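PDB 1XKL: salicylic acid-binding protein 2 from Nicotiana tabacum, which hydrolyses methyl salicylate to salicylic acid and methanol, a step in the signalling that activates systemic acquired resistance in plants. Local coordinates for residues 105-110 against 117-122; 22-27 against 32-37; 137-142 against 146-151; 155-160 against 167-172. All blocks are in the same frame, centred on the assembly; numbering follows the deposited sequence.

Contact 1: 105-110 against 117-122; sequences AAFMPD and FVLEQY. With STH (2-amino-4H-1,3-benzoxathiin-4-ol), chain E.
Phe107 pushes its ring from the loop into a hollow of helix 117-124 framed by Val118, Leu119 and Tyr122. Leu119 CD2 forms one wall of the hollow, over a face of the ring: it sits 3.6 Å from the Phe107 ring centroid, only 13° off the normal, a CH-pi contact. At its CE2-CZ edge the Phe107 ring meets the Tyr122 face in a T-shaped stack, centroids 5.2 Å apart and planes at 75°. The loop follows strand 98-104 of the alpha/beta-hydrolase sheet, and both aromatics line the ligand pocket: STH O8 lies near the plane of the Phe107 ring, 3.5 Å from Phe107 CE1, and Tyr122 OH is within 3.4 Å of STH C5. Tyr122 CG, anti to the backbone N (chi1 170°), turns the ring so that its face meets the Phe107 edge, while its hydroxyl is hydrogen-bonded to Gly212 O. At the base of the hollow Val118 spreads two methyls: CG2 lies 3.9 Å from Phe107 CB, and CG1 presses to 3.1 Å from Met108 O, a buried carbonyl oxygen without a polar partner in the model.

Contact 2: 22-27 against 32-37; sequences KLKPLL and HKVTAL
The imidazole of His32 presents an edge to the carbonyl oxygen of Leu27, with His32 CD2 3.8 Å from Leu27 O; nothing from 22-27 lies over either face. Beyond the two segments, Phe7 meets this ring edge-to-face, Lys5 N is hydrogen-bonded to ND1, and Leu253 packs against the side chain. Leu27 O also touches His32 CB at 3.4 Å and receives the backbone bond from His32 N, 3.2 Å long with an N-H...O angle of 150°, which ties the helix at Leu27 to the residue just ahead of strand 33-36. The two elements belong to the beta-alpha-beta unit of strand 6-10, helix 23-29 and strand 33-36; the axes of 23-27 and 33-36 run nearly antiparallel (163°), 8.1 Å apart at their closest. Val34 fills the gap by pointing one methyl at each of two helix residues. CG2 meets Leu27 CB at 3.4 Å, tighter than a usual carbon contact, and CG1 lies 3.7 Å from Lys24 CG. Lys24 runs alongside Val34 in the opposite sense, then bends at its last torsion (chi4 58°), which places NZ 2.7 Å from Val34 O. The salt bridge of Lys24 NZ is to Glu28 OE2. The chemistry is therefore split: apolar branches pack between helix and strand, while the ammonium group reaches the strand backbone with its charge probably balanced by Glu28.

Contact 3: 137-142 against 146-151; sequences LPYGSP and LTSMFF. With STH (2-amino-4H-1,3-benzoxathiin-4-ol), chain E.
Leu137 and Ser148 form an antiparallel hydrogen-bonded pair, with Leu137 N 3.1 Å from Ser148 O and the return bond, Ser148 N to Leu137 O, 2.7 Å and almost straight at 173°. Tyr139 N extends the pairing to Leu146 O at 2.9 Å, approaching from above the carbonyl plane. Tyr139 CG stands between its own backbone N and carbonyl carbon (chi1 67°), which folds the ring back beside 146-148, one face to Leu146 and an edge to the backbone of Thr147 and Ser148. Leu146 CB lies over the ring centre, 3.8 Å from the Tyr139 centroid and 11° off the normal; the phenol OH is hydrogen-bonded to Leu52 O. This beta hairpin belongs to the insert between strands 98-104 and 202-207, the usual place of the cap in alpha/beta hydrolases. Near its turn, water 1 bridges Gly140 O (2.6 Å, water donating) and Leu146 N (3.0 Å, water accepting). The other end of 146-151 reaches the pocket, where Phe151 CZ touches STH C2 at 3.6 Å and Met149 CE approaches STH O8 at 3.8 Å.

Contact 4: 155-160 against 167-172; sequences FLAHKL and EDLALA
Leu169 points the fork of its side chain at Ala157, both branches touching one methyl: CD1 and CD2 each lie 3.8 Å from Ala157 CB. Its CG is anti to the backbone N (chi1 172°), which carries the fork out from helix 166-175 across the gap. CD1 also reaches Leu156, whose CB lies 4.2 Å from it. Leu156 reaches the other way, its CD1 ending 4.4 Å from Ala172 CB, a loose contact about one helical turn further along. These two helices belong to the insert between strands 98-104 and 202-207, as expected for an alpha/beta-hydrolase cap; the axes of 155-160 and 167-172 come no nearer than 10.3 Å at a crossing angle of 130°, and only 159 Å² is buried in total. Helix 153-160 widens into a pi-type turn at 156-160: Phe155 O accepts the usual alpha-helical bond from Lys159 N (2.9 Å) and also a weak, pi-type i to i+5 bond from Leu160 N. Phe155 and Leu160 touch the bound STH and Lys159 binds salicylate, while Ala170 and Leu171 on helix 166-175 pack against Tyr21 of the second subunit.

Overall arrangement
Contacts 1 and 3 both touch STH although their centres lie 20 Å apart and their nearest atoms about 7 Å; contact 4 also reaches the ligand, through Phe155 and Leu160, without touching contact 1. Contact 1 lies close to the catalytic machinery, the side chain of Phe107 being about 5 Å from that of the nucleophile Ser81 and about 7 Å from that of His238. Contacts 3 and 4 pack directly, Phe151 CE2 being 3.8 Å from Leu160 CD1. Contact 2, its centre 26 Å from that of contact 1 and across the chain's centre, meets contact 4 through a salt bridge, Lys22 NZ to Asp168 OD1 at 2.6 Å. Both of these touch the second subunit.

Contact 1: 105-110 against 117-122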
loop_
_atom_site.group_PDB
_atom_site.type_symbol
_atom_site.label_atom_id
_atom_site.label_comp_id
_atom_site.label_asym_id
_atom_site.label_seq_id
_atom_site.Cartn_x
_atom_site.Cartn_y
_atom_site.Cartn_z
ATOM N N ALA A 105 -20.924 28.694 -18.990
ATOM C CA ALA A 105 -21.507 27.363 -18.905
ATOM C C ALA A 105 -21.581 26.985 -17.427
ATOM O O ALA A 105 -21.184 25.897 -17.025
ATOM C CB ALA A 105 -20.650 26.366 -19.666
ATOM N N ALA A 106 -22.098 27.915 -16.638
ATOM C CA ALA A 106 -22.215 27.768 -15.205
ATOM C C ALA A 106 -23.637 27.576 -14.703
ATOM O O ALA A 106 -24.608 27.541 -15.476
ATOM C CB ALA A 106 -21.623 28.998 -14.533
ATOM N N PHE A 107 -23.736 27.434 -13.386
ATOM C CA PHE A 107 -25.019 27.324 -12.719
ATOM C C PHE A 107 -25.233 28.742 -12.231
ATOM O O PHE A 107 -24.426 29.269 -11.466
ATOM C CB PHE A 107 -24.950 26.367 -11.529
ATOM C CG PHE A 107 -24.921 24.920 -11.917
ATOM C CD1 PHE A 107 -23.875 24.100 -11.500
ATOM C CD2 PHE A 107 -25.945 24.370 -12.690
ATOM C CE1 PHE A 107 -23.845 22.755 -11.845
ATOM C CE2 PHE A 107 -25.927 23.022 -13.041
ATOM C CZ PHE A 107 -24.874 22.209 -12.618
HETATM N N MSE A 108 -26.305 29.368 -12.695
HETATM C CA MSE A 108 -26.620 30.736 -12.317
HETATM C C MSE A 108 -27.881 30.746 -11.463
HETATM O O MSE A 108 -28.970 30.453 -11.957
HETATM C CB MSE A 108 -26.824 31.571 -13.587
HETATM C CG MSE A 108 -27.062 33.043 -13.344
HETATM SE SE MSE A 108 -27.272 33.954 -15.015
HETATM C CE MSE A 108 -28.873 33.036 -15.614
ATOM N N PRO A 109 -27.749 31.091 -10.174
ATOM C CA PRO A 109 -28.865 31.142 -9.223
ATOM C C PRO A 109 -29.739 32.375 -9.396
ATOM O O PRO A 109 -29.484 33.214 -10.258
ATOM C CB PRO A 109 -28.173 31.180 -7.853
ATOM C CG PRO A 109 -26.676 31.137 -8.149
ATOM C CD PRO A 109 -26.525 31.614 -9.550
ATOM N N ASP A 110 -30.771 32.462 -8.559
ATOM C CA ASP A 110 -31.666 33.610 -8.529
ATOM C C ASP A 110 -31.963 33.913 -7.065
ATOM O O ASP A 110 -31.374 33.296 -6.170
ATOM C CB ASP A 110 -32.958 33.375 -9.350
ATOM C CG ASP A 110 -33.892 32.308 -8.764
ATOM O OD1 ASP A 110 -34.850 31.952 -9.478
ATOM O OD2 ASP A 110 -33.708 31.834 -7.628
ATOM N N PHE A 117 -32.227 25.699 -6.253
ATOM C CA PHE A 117 -33.093 25.650 -7.433
ATOM C C PHE A 117 -32.429 25.184 -8.730
ATOM O O PHE A 117 -32.830 24.161 -9.296
ATOM C CB PHE A 117 -33.749 27.016 -7.662
ATOM C CG PHE A 117 -34.770 27.029 -8.777
ATOM C CD1 PHE A 117 -35.843 26.141 -8.773
ATOM C CD2 PHE A 117 -34.669 27.950 -9.813
ATOM C CE1 PHE A 117 -36.802 26.173 -9.785
ATOM C CE2 PHE A 117 -35.623 27.990 -10.831
ATOM C CZ PHE A 117 -36.690 27.099 -10.814
ATOM N N VAL A 118 -31.420 25.911 -9.217
ATOM C CA VAL A 118 -30.791 25.511 -10.476
ATOM C C VAL A 118 -30.118 24.149 -10.420
ATOM O O VAL A 118 -30.058 23.450 -11.429
ATOM C CB VAL A 118 -29.778 26.577 -10.996
ATOM C CG1 VAL A 118 -30.495 27.901 -11.181
ATOM C CG2 VAL A 118 -28.589 26.730 -10.041
ATOM N N LEU A 119 -29.628 23.760 -9.247
ATOM C CA LEU A 119 -28.985 22.458 -9.111
ATOM C C LEU A 119 -30.045 21.365 -9.166
ATOM O O LEU A 119 -29.832 20.312 -9.769
ATOM C CB LEU A 119 -28.196 22.391 -7.798
ATOM C CG LEU A 119 -26.996 23.346 -7.717
ATOM C CD1 LEU A 119 -26.201 23.086 -6.445
ATOM C CD2 LEU A 119 -26.105 23.134 -8.940
ATOM N N GLU A 120 -31.195 21.634 -8.551
ATOM C CA GLU A 120 -32.314 20.686 -8.538
ATOM C C GLU A 120 -32.872 20.533 -9.944
ATOM O O GLU A 120 -33.156 19.424 -10.392
ATOM C CB GLU A 120 -33.410 21.180 -7.583
ATOM C CG GLU A 120 -33.059 20.989 -6.114
ATOM C CD GLU A 120 -34.020 21.695 -5.169
ATOM O OE1 GLU A 120 -34.018 21.355 -3.970
ATOM O OE2 GLU A 120 -34.765 22.591 -5.618
ATOM N N GLN A 121 -33.018 21.650 -10.647
ATOM C CA GLN A 121 -33.529 21.600 -12.005
ATOM C C GLN A 121 -32.557 20.828 -12.890
ATOM O O GLN A 121 -32.962 19.921 -13.622
ATOM C CB GLN A 121 -33.750 23.018 -12.533
ATOM C CG GLN A 121 -34.919 23.730 -11.858
ATOM C CD GLN A 121 -36.240 23.015 -12.104
ATOM O OE1 GLN A 121 -36.672 22.864 -13.248
ATOM N NE2 GLN A 121 -36.883 22.564 -11.032
ATOM N N TYR A 122 -31.273 21.176 -12.817
ATOM C CA TYR A 122 -30.251 20.486 -13.609
ATOM C C TYR A 122 -30.403 18.968 -13.479
ATOM O O TYR A 122 -30.461 18.252 -14.474
ATOM C CB TYR A 122 -28.849 20.890 -13.138
ATOM C CG TYR A 122 -27.752 20.050 -13.750
ATOM C CD1 TYR A 122 -27.354 20.245 -15.069
ATOM C CD2 TYR A 122 -27.163 19.011 -13.031
ATOM C CE1 TYR A 122 -26.404 19.424 -15.662
ATOM C CE2 TYR A 122 -26.213 18.182 -13.611
ATOM C CZ TYR A 122 -25.839 18.390 -14.929
ATOM O OH TYR A 122 -24.925 17.549 -15.520
HETATM C C8 STH E . -20.177 21.215 -11.683
HETATM O O8 STH E . -20.863 21.397 -10.522
HETATM C C1 STH E . -20.689 20.330 -12.769
HETATM C C2 STH E . -19.897 20.162 -14.012
HETATM C C3 STH E . -20.389 19.315 -15.046
HETATM C C4 STH E . -21.622 18.612 -14.879
HETATM C C5 STH E . -22.388 18.762 -13.682
HETATM C C6 STH E . -21.926 19.594 -12.641
HETATM C C7 STH E . -18.362 21.939 -13.358
HETATM O O2 STH E . -18.673 20.852 -14.214
HETATM N N7 STH E . -16.980 22.062 -13.318
HETATM S S7 STH E . -18.966 21.903 -11.862
#

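Contact 2: 22-27 against 32-37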
loop_
_atom_site.group_PDB
_atom_site.type_symbol
_atom_site.label_atom_id
_atom_site.label_comp_id
_atom_site.label_asym_id
_atom_site.label_seq_id
_atom_site.Cartn_x
_atom_site.Cartn_y
_atom_site.Cartn_z
ATOM N N LYS A 22 -4.598 28.629 -19.706
ATOM C CA LYS A 22 -4.530 29.085 -21.099
ATOM C C LYS A 22 -5.165 30.461 -21.264
ATOM O O LYS A 22 -4.738 31.253 -22.105
ATOM C CB LYS A 22 -5.231 28.097 -22.032
ATOM C CG LYS A 22 -4.465 26.825 -22.300
ATOM C CD LYS A 22 -5.314 25.854 -23.090
ATOM C CE LYS A 22 -4.480 24.721 -23.655
ATOM N NZ LYS A 22 -5.341 23.674 -24.272
ATOM N N LEU A 23 -6.193 30.745 -20.470
ATOM C CA LEU A 23 -6.870 32.038 -20.557
ATOM C C LEU A 23 -6.111 33.169 -19.875
ATOM O O LEU A 23 -6.016 34.269 -20.418
ATOM C CB LEU A 23 -8.275 31.960 -19.948
ATOM C CG LEU A 23 -9.088 33.254 -20.069
ATOM C CD1 LEU A 23 -9.341 33.530 -21.550
ATOM C CD2 LEU A 23 -10.428 33.136 -19.325
ATOM N N LYS A 24 -5.570 32.893 -18.689
ATOM C CA LYS A 24 -4.856 33.904 -17.905
ATOM C C LYS A 24 -3.859 34.766 -18.680
ATOM O O LYS A 24 -3.920 35.988 -18.610
ATOM C CB LYS A 24 -4.160 33.243 -16.707
ATOM C CG LYS A 24 -3.496 34.215 -15.734
ATOM C CD LYS A 24 -3.126 33.502 -14.417
ATOM C CE LYS A 24 -2.277 34.378 -13.499
ATOM N NZ LYS A 24 -2.944 35.658 -13.144
ATOM N N PRO A 25 -2.919 34.143 -19.411
ATOM C CA PRO A 25 -1.924 34.894 -20.190
ATOM C C PRO A 25 -2.586 35.838 -21.196
ATOM O O PRO A 25 -2.113 36.953 -21.422
ATOM C CB PRO A 25 -1.134 33.798 -20.904
ATOM C CG PRO A 25 -1.287 32.617 -20.016
ATOM C CD PRO A 25 -2.713 32.693 -19.562
ATOM N N LEU A 26 -3.675 35.382 -21.804
ATOM C CA LEU A 26 -4.392 36.189 -22.795
ATOM C C LEU A 26 -4.936 37.480 -22.220
ATOM O O LEU A 26 -4.820 38.536 -22.835
ATOM C CB LEU A 26 -5.537 35.381 -23.398
ATOM C CG LEU A 26 -5.230 34.516 -24.616
ATOM C CD1 LEU A 26 -3.764 34.136 -24.684
ATOM C CD2 LEU A 26 -6.141 33.306 -24.583
ATOM N N LEU A 27 -5.547 37.386 -21.045
ATOM C CA LEU A 27 -6.105 38.554 -20.393
ATOM C C LEU A 27 -5.000 39.503 -19.947
ATOM O O LEU A 27 -5.134 40.723 -20.062
ATOM C CB LEU A 27 -6.953 38.129 -19.191
ATOM C CG LEU A 27 -8.233 37.348 -19.520
ATOM C CD1 LEU A 27 -8.909 36.907 -18.229
ATOM C CD2 LEU A 27 -9.172 38.228 -20.341
ATOM N N HIS A 32 -4.583 43.477 -18.591
ATOM C CA HIS A 32 -5.469 43.319 -17.451
ATOM C C HIS A 32 -4.848 42.455 -16.363
ATOM O O HIS A 32 -3.952 41.652 -16.628
ATOM C CB HIS A 32 -6.790 42.701 -17.911
ATOM C CG HIS A 32 -7.548 43.550 -18.885
ATOM N ND1 HIS A 32 -8.128 44.748 -18.533
ATOM C CD2 HIS A 32 -7.817 43.372 -20.200
ATOM C CE1 HIS A 32 -8.724 45.273 -19.588
ATOM N NE2 HIS A 32 -8.549 44.458 -20.613
ATOM N N LYS A 33 -5.320 42.646 -15.135
ATOM C CA LYS A 33 -4.856 41.877 -13.982
ATOM C C LYS A 33 -5.782 40.670 -13.863
ATOM O O LYS A 33 -6.986 40.785 -14.081
ATOM C CB LYS A 33 -4.935 42.733 -12.717
ATOM C CG LYS A 33 -4.664 41.996 -11.412
ATOM C CD LYS A 33 -4.776 42.961 -10.232
ATOM C CE LYS A 33 -4.633 42.261 -8.887
ATOM N NZ LYS A 33 -3.324 41.571 -8.720
ATOM N N VAL A 34 -5.219 39.519 -13.520
ATOM C CA VAL A 34 -5.999 38.296 -13.406
ATOM C C VAL A 34 -5.700 37.519 -12.131
ATOM O O VAL A 34 -4.542 37.387 -11.730
ATOM C CB VAL A 34 -5.724 37.363 -14.610
ATOM C CG1 VAL A 34 -6.461 36.033 -14.449
ATOM C CG2 VAL A 34 -6.140 38.051 -15.896
ATOM N N THR A 35 -6.749 37.011 -11.491
ATOM C CA THR A 35 -6.579 36.202 -10.291
ATOM C C THR A 35 -7.324 34.888 -10.509
ATOM O O THR A 35 -8.552 34.872 -10.558
ATOM C CB THR A 35 -7.153 36.892 -9.027
ATOM O OG1 THR A 35 -6.470 38.130 -8.790
ATOM C CG2 THR A 35 -6.975 35.992 -7.812
ATOM N N ALA A 36 -6.585 33.795 -10.679
ATOM C CA ALA A 36 -7.195 32.480 -10.861
ATOM C C ALA A 36 -7.025 31.780 -9.526
ATOM O O ALA A 36 -6.124 30.963 -9.353
ATOM C CB ALA A 36 -6.479 31.700 -11.955
ATOM N N LEU A 37 -7.892 32.100 -8.578
ATOM C CA LEU A 37 -7.768 31.505 -7.263
ATOM C C LEU A 37 -8.222 30.058 -7.170
ATOM O O LEU A 37 -8.824 29.497 -8.091
ATOM C CB LEU A 37 -8.519 32.346 -6.228
ATOM C CG LEU A 37 -10.039 32.193 -6.174
ATOM C CD1 LEU A 37 -10.588 33.083 -5.068
ATOM C CD2 LEU A 37 -10.644 32.564 -7.505
#

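Contact 3: 137-142 against 146-151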
loop_
_atom_site.group_PDB
_atom_site.type_symbol
_atom_site.label_atom_id
_atom_site.label_comp_id
_atom_site.label_asym_id
_atom_site.label_seq_id
_atom_site.Cartn_x
_atom_site.Cartn_y
_atom_site.Cartn_z
ATOM N N LEU A 137 -20.133 10.006 -2.878
ATOM C CA LEU A 137 -19.976 9.366 -1.572
ATOM C C LEU A 137 -20.479 10.251 -0.437
ATOM O O LEU A 137 -20.326 11.471 -0.469
ATOM C CB LEU A 137 -18.505 9.016 -1.333
ATOM C CG LEU A 137 -17.823 8.145 -2.396
ATOM C CD1 LEU A 137 -16.323 8.148 -2.167
ATOM C CD2 LEU A 137 -18.382 6.727 -2.354
ATOM N N PRO A 138 -21.105 9.644 0.584
ATOM C CA PRO A 138 -21.618 10.410 1.721
ATOM C C PRO A 138 -20.513 10.622 2.741
ATOM O O PRO A 138 -19.699 9.730 2.964
ATOM C CB PRO A 138 -22.719 9.511 2.261
ATOM C CG PRO A 138 -22.131 8.148 2.062
ATOM C CD PRO A 138 -21.565 8.243 0.648
ATOM N N TYR A 139 -20.466 11.800 3.349
ATOM C CA TYR A 139 -19.453 12.058 4.355
ATOM C C TYR A 139 -20.054 12.840 5.510
ATOM O O TYR A 139 -19.343 13.320 6.389
ATOM C CB TYR A 139 -18.248 12.808 3.760
ATOM C CG TYR A 139 -18.511 14.223 3.297
ATOM C CD1 TYR A 139 -18.943 14.491 1.998
ATOM C CD2 TYR A 139 -18.284 15.300 4.153
ATOM C CE1 TYR A 139 -19.135 15.808 1.560
ATOM C CE2 TYR A 139 -18.473 16.609 3.733
ATOM C CZ TYR A 139 -18.895 16.860 2.435
ATOM O OH TYR A 139 -19.064 18.168 2.029
ATOM N N GLY A 140 -21.377 12.950 5.505
ATOM C CA GLY A 140 -22.061 13.666 6.565
ATOM C C GLY A 140 -22.654 12.706 7.582
ATOM O O GLY A 140 -23.019 11.583 7.239
ATOM N N SER A 141 -22.755 13.136 8.837
ATOM C CA SER A 141 -23.317 12.278 9.866
ATOM C C SER A 141 -24.786 12.000 9.551
ATOM O O SER A 141 -25.420 12.730 8.781
ATOM C CB SER A 141 -23.175 12.929 11.251
ATOM O OG SER A 141 -23.807 14.196 11.307
ATOM N N PRO A 142 -25.348 10.935 10.143
ATOM C CA PRO A 142 -26.748 10.557 9.920
ATOM C C PRO A 142 -27.793 11.669 10.066
ATOM O O PRO A 142 -28.800 11.668 9.351
ATOM C CB PRO A 142 -26.957 9.413 10.915
ATOM C CG PRO A 142 -25.941 9.696 11.993
ATOM C CD PRO A 142 -24.737 10.083 11.177
ATOM N N LEU A 146 -24.406 14.880 4.009
ATOM C CA LEU A 146 -23.449 15.579 3.151
ATOM C C LEU A 146 -22.949 14.595 2.103
ATOM O O LEU A 146 -22.648 13.445 2.420
ATOM C CB LEU A 146 -22.274 16.119 3.970
ATOM C CG LEU A 146 -22.588 17.239 4.967
ATOM C CD1 LEU A 146 -21.358 17.515 5.815
ATOM C CD2 LEU A 146 -23.022 18.495 4.228
ATOM N N THR A 147 -22.868 15.046 0.854
ATOM C CA THR A 147 -22.431 14.191 -0.243
ATOM C C THR A 147 -21.278 14.817 -1.029
ATOM O O THR A 147 -21.292 16.014 -1.305
ATOM C CB THR A 147 -23.606 13.923 -1.220
ATOM O OG1 THR A 147 -24.675 13.284 -0.515
ATOM C CG2 THR A 147 -23.162 13.032 -2.372
ATOM N N SER A 148 -20.283 14.008 -1.381
ATOM C CA SER A 148 -19.147 14.501 -2.151
ATOM C C SER A 148 -19.290 14.035 -3.594
ATOM O O SER A 148 -19.882 12.984 -3.856
ATOM C CB SER A 148 -17.819 13.992 -1.560
ATOM O OG SER A 148 -17.715 12.580 -1.642
HETATM N N MSE A 149 -18.768 14.827 -4.525
HETATM C CA MSE A 149 -18.829 14.502 -5.946
HETATM C C MSE A 149 -17.409 14.471 -6.506
HETATM O O MSE A 149 -16.645 15.413 -6.311
HETATM C CB MSE A 149 -19.665 15.556 -6.686
HETATM C CG MSE A 149 -19.779 15.336 -8.183
HETATM SE SE MSE A 149 -20.897 16.688 -9.048
HETATM C CE MSE A 149 -19.810 18.240 -8.647
ATOM N N PHE A 150 -17.058 13.387 -7.187
ATOM C CA PHE A 150 -15.716 13.253 -7.750
ATOM C C PHE A 150 -15.776 12.730 -9.172
ATOM O O PHE A 150 -16.064 11.554 -9.402
ATOM C CB PHE A 150 -14.874 12.316 -6.873
ATOM C CG PHE A 150 -13.434 12.185 -7.311
ATOM C CD1 PHE A 150 -12.720 13.290 -7.753
ATOM C CD2 PHE A 150 -12.785 10.955 -7.241
ATOM C CE1 PHE A 150 -11.376 13.178 -8.122
ATOM C CE2 PHE A 150 -11.439 10.831 -7.606
ATOM C CZ PHE A 150 -10.739 11.945 -8.047
ATOM N N PHE A 151 -15.516 13.614 -10.132
ATOM C CA PHE A 151 -15.545 13.235 -11.541
ATOM C C PHE A 151 -14.584 12.083 -11.823
ATOM O O PHE A 151 -13.479 12.039 -11.286
ATOM C CB PHE A 151 -15.171 14.430 -12.433
ATOM C CG PHE A 151 -16.103 15.602 -12.311
ATOM C CD1 PHE A 151 -17.436 15.413 -11.949
ATOM C CD2 PHE A 151 -15.661 16.890 -12.593
ATOM C CE1 PHE A 151 -18.314 16.492 -11.871
ATOM C CE2 PHE A 151 -16.531 17.977 -12.518
ATOM C CZ PHE A 151 -17.865 17.776 -12.155
HETATM C C8 STH E . -20.177 21.215 -11.683
HETATM O O8 STH E . -20.863 21.397 -10.522
HETATM C C1 STH E . -20.689 20.330 -12.769
HETATM C C2 STH E . -19.897 20.162 -14.012
HETATM C C3 STH E . -20.389 19.315 -15.046
HETATM C C4 STH E . -21.622 18.612 -14.879
HETATM C C5 STH E . -22.388 18.762 -13.682
HETATM C C6 STH E . -21.926 19.594 -12.641
HETATM C C7 STH E . -18.362 21.939 -13.358
HETATM O O2 STH E . -18.673 20.852 -14.214
HETATM N N7 STH E . -16.980 22.062 -13.318
HETATM S S7 STH E . -18.966 21.903 -11.862
HETATM O O HOH W 1 -24.307 12.107 5.035
#

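Contact 4: 155-160 against 167-172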
loop_
_atom_site.group_PDB
_atom_site.type_symbol
_atom_site.label_atom_id
_atom_site.label_comp_id
_atom_site.label_asym_id
_atom_site.label_seq_id
_atom_site.Cartn_x
_atom_site.Cartn_y
_atom_site.Cartn_z
ATOM N N PHE A 155 -16.092 10.258 -17.365
ATOM C CA PHE A 155 -16.945 11.440 -17.317
ATOM C C PHE A 155 -16.220 12.656 -17.864
ATOM O O PHE A 155 -16.802 13.459 -18.595
ATOM C CB PHE A 155 -17.406 11.715 -15.885
ATOM C CG PHE A 155 -18.335 12.896 -15.759
ATOM C CD1 PHE A 155 -17.877 14.115 -15.269
ATOM C CD2 PHE A 155 -19.675 12.784 -16.130
ATOM C CE1 PHE A 155 -18.742 15.203 -15.135
ATOM C CE2 PHE A 155 -20.548 13.865 -16.001
ATOM C CZ PHE A 155 -20.081 15.076 -15.507
ATOM N N LEU A 156 -14.947 12.798 -17.509
ATOM C CA LEU A 156 -14.179 13.933 -17.997
ATOM C C LEU A 156 -13.978 13.861 -19.504
ATOM O O LEU A 156 -14.187 14.839 -20.216
ATOM C CB LEU A 156 -12.805 13.993 -17.323
ATOM C CG LEU A 156 -12.724 14.330 -15.842
ATOM C CD1 LEU A 156 -11.279 14.166 -15.388
ATOM C CD2 LEU A 156 -13.216 15.766 -15.595
ATOM N N ALA A 157 -13.577 12.695 -19.991
ATOM C CA ALA A 157 -13.303 12.523 -21.415
ATOM C C ALA A 157 -14.502 12.577 -22.355
ATOM O O ALA A 157 -14.389 13.088 -23.466
ATOM C CB ALA A 157 -12.550 11.222 -21.631
ATOM N N HIS A 158 -15.639 12.051 -21.907
ATOM C CA HIS A 158 -16.836 12.000 -22.735
ATOM C C HIS A 158 -17.913 13.042 -22.455
ATOM O O HIS A 158 -18.796 13.262 -23.285
ATOM C CB HIS A 158 -17.461 10.603 -22.643
ATOM C CG HIS A 158 -16.632 9.525 -23.269
ATOM N ND1 HIS A 158 -15.815 8.682 -22.539
ATOM C CD2 HIS A 158 -16.496 9.147 -24.562
ATOM C CE1 HIS A 158 -15.218 7.834 -23.356
ATOM N NE2 HIS A 158 -15.614 8.095 -24.591
ATOM N N LYS A 159 -17.855 13.685 -21.296
ATOM C CA LYS A 159 -18.869 14.673 -20.966
ATOM C C LYS A 159 -18.331 16.080 -20.759
ATOM O O LYS A 159 -19.078 17.056 -20.858
ATOM C CB LYS A 159 -19.633 14.231 -19.717
ATOM C CG LYS A 159 -20.327 12.885 -19.857
ATOM C CD LYS A 159 -21.402 12.913 -20.931
ATOM C CE LYS A 159 -22.244 11.645 -20.902
ATOM N NZ LYS A 159 -23.330 11.668 -21.919
ATOM N N LEU A 160 -17.038 16.197 -20.490
ATOM C CA LEU A 160 -16.473 17.512 -20.252
ATOM C C LEU A 160 -15.393 17.962 -21.240
ATOM O O LEU A 160 -15.365 19.123 -21.650
ATOM C CB LEU A 160 -15.927 17.578 -18.819
ATOM C CG LEU A 160 -16.885 17.340 -17.637
ATOM C CD1 LEU A 160 -16.225 17.828 -16.343
ATOM C CD2 LEU A 160 -18.181 18.074 -17.856
ATOM N N GLU A 167 -3.860 16.317 -24.310
ATOM C CA GLU A 167 -3.000 16.878 -23.280
ATOM C C GLU A 167 -3.866 17.457 -22.154
ATOM O O GLU A 167 -3.588 17.238 -20.979
ATOM C CB GLU A 167 -2.098 17.980 -23.864
ATOM C CG GLU A 167 -1.067 17.533 -24.920
ATOM C CD GLU A 167 -1.699 17.022 -26.218
ATOM O OE1 GLU A 167 -2.728 17.589 -26.654
ATOM O OE2 GLU A 167 -1.154 16.058 -26.811
ATOM N N ASP A 168 -4.925 18.186 -22.500
ATOM C CA ASP A 168 -5.769 18.767 -21.462
ATOM C C ASP A 168 -6.502 17.720 -20.640
ATOM O O ASP A 168 -6.727 17.910 -19.451
ATOM C CB ASP A 168 -6.749 19.761 -22.069
ATOM C CG ASP A 168 -6.050 20.995 -22.595
ATOM O OD1 ASP A 168 -6.089 21.223 -23.814
ATOM O OD2 ASP A 168 -5.448 21.723 -21.782
ATOM N N LEU A 169 -6.868 16.613 -21.273
ATOM C CA LEU A 169 -7.536 15.538 -20.566
ATOM C C LEU A 169 -6.532 14.941 -19.579
ATOM O O LEU A 169 -6.851 14.696 -18.411
ATOM C CB LEU A 169 -8.003 14.473 -21.557
ATOM C CG LEU A 169 -8.573 13.162 -21.003
ATOM C CD1 LEU A 169 -9.826 13.436 -20.167
ATOM C CD2 LEU A 169 -8.891 12.233 -22.168
ATOM N N ALA A 170 -5.305 14.723 -20.050
ATOM C CA ALA A 170 -4.253 14.158 -19.199
ATOM C C ALA A 170 -4.003 15.081 -18.011
ATOM O O ALA A 170 -3.778 14.626 -16.891
ATOM C CB ALA A 170 -2.977 13.975 -19.999
ATOM N N LEU A 171 -4.047 16.383 -18.265
ATOM C CA LEU A 171 -3.834 17.368 -17.223
ATOM C C LEU A 171 -4.976 17.318 -16.209
ATOM O O LEU A 171 -4.744 17.207 -14.998
ATOM C CB LEU A 171 -3.725 18.759 -17.849
ATOM C CG LEU A 171 -3.522 19.961 -16.924
ATOM C CD1 LEU A 171 -2.209 19.840 -16.178
ATOM C CD2 LEU A 171 -3.550 21.240 -17.757
ATOM N N ALA A 172 -6.214 17.378 -16.695
ATOM C CA ALA A 172 -7.364 17.338 -15.790
ATOM C C ALA A 172 -7.378 16.063 -14.952
ATOM O O ALA A 172 -7.634 16.108 -13.751
ATOM C CB ALA A 172 -8.671 17.453 -16.582
#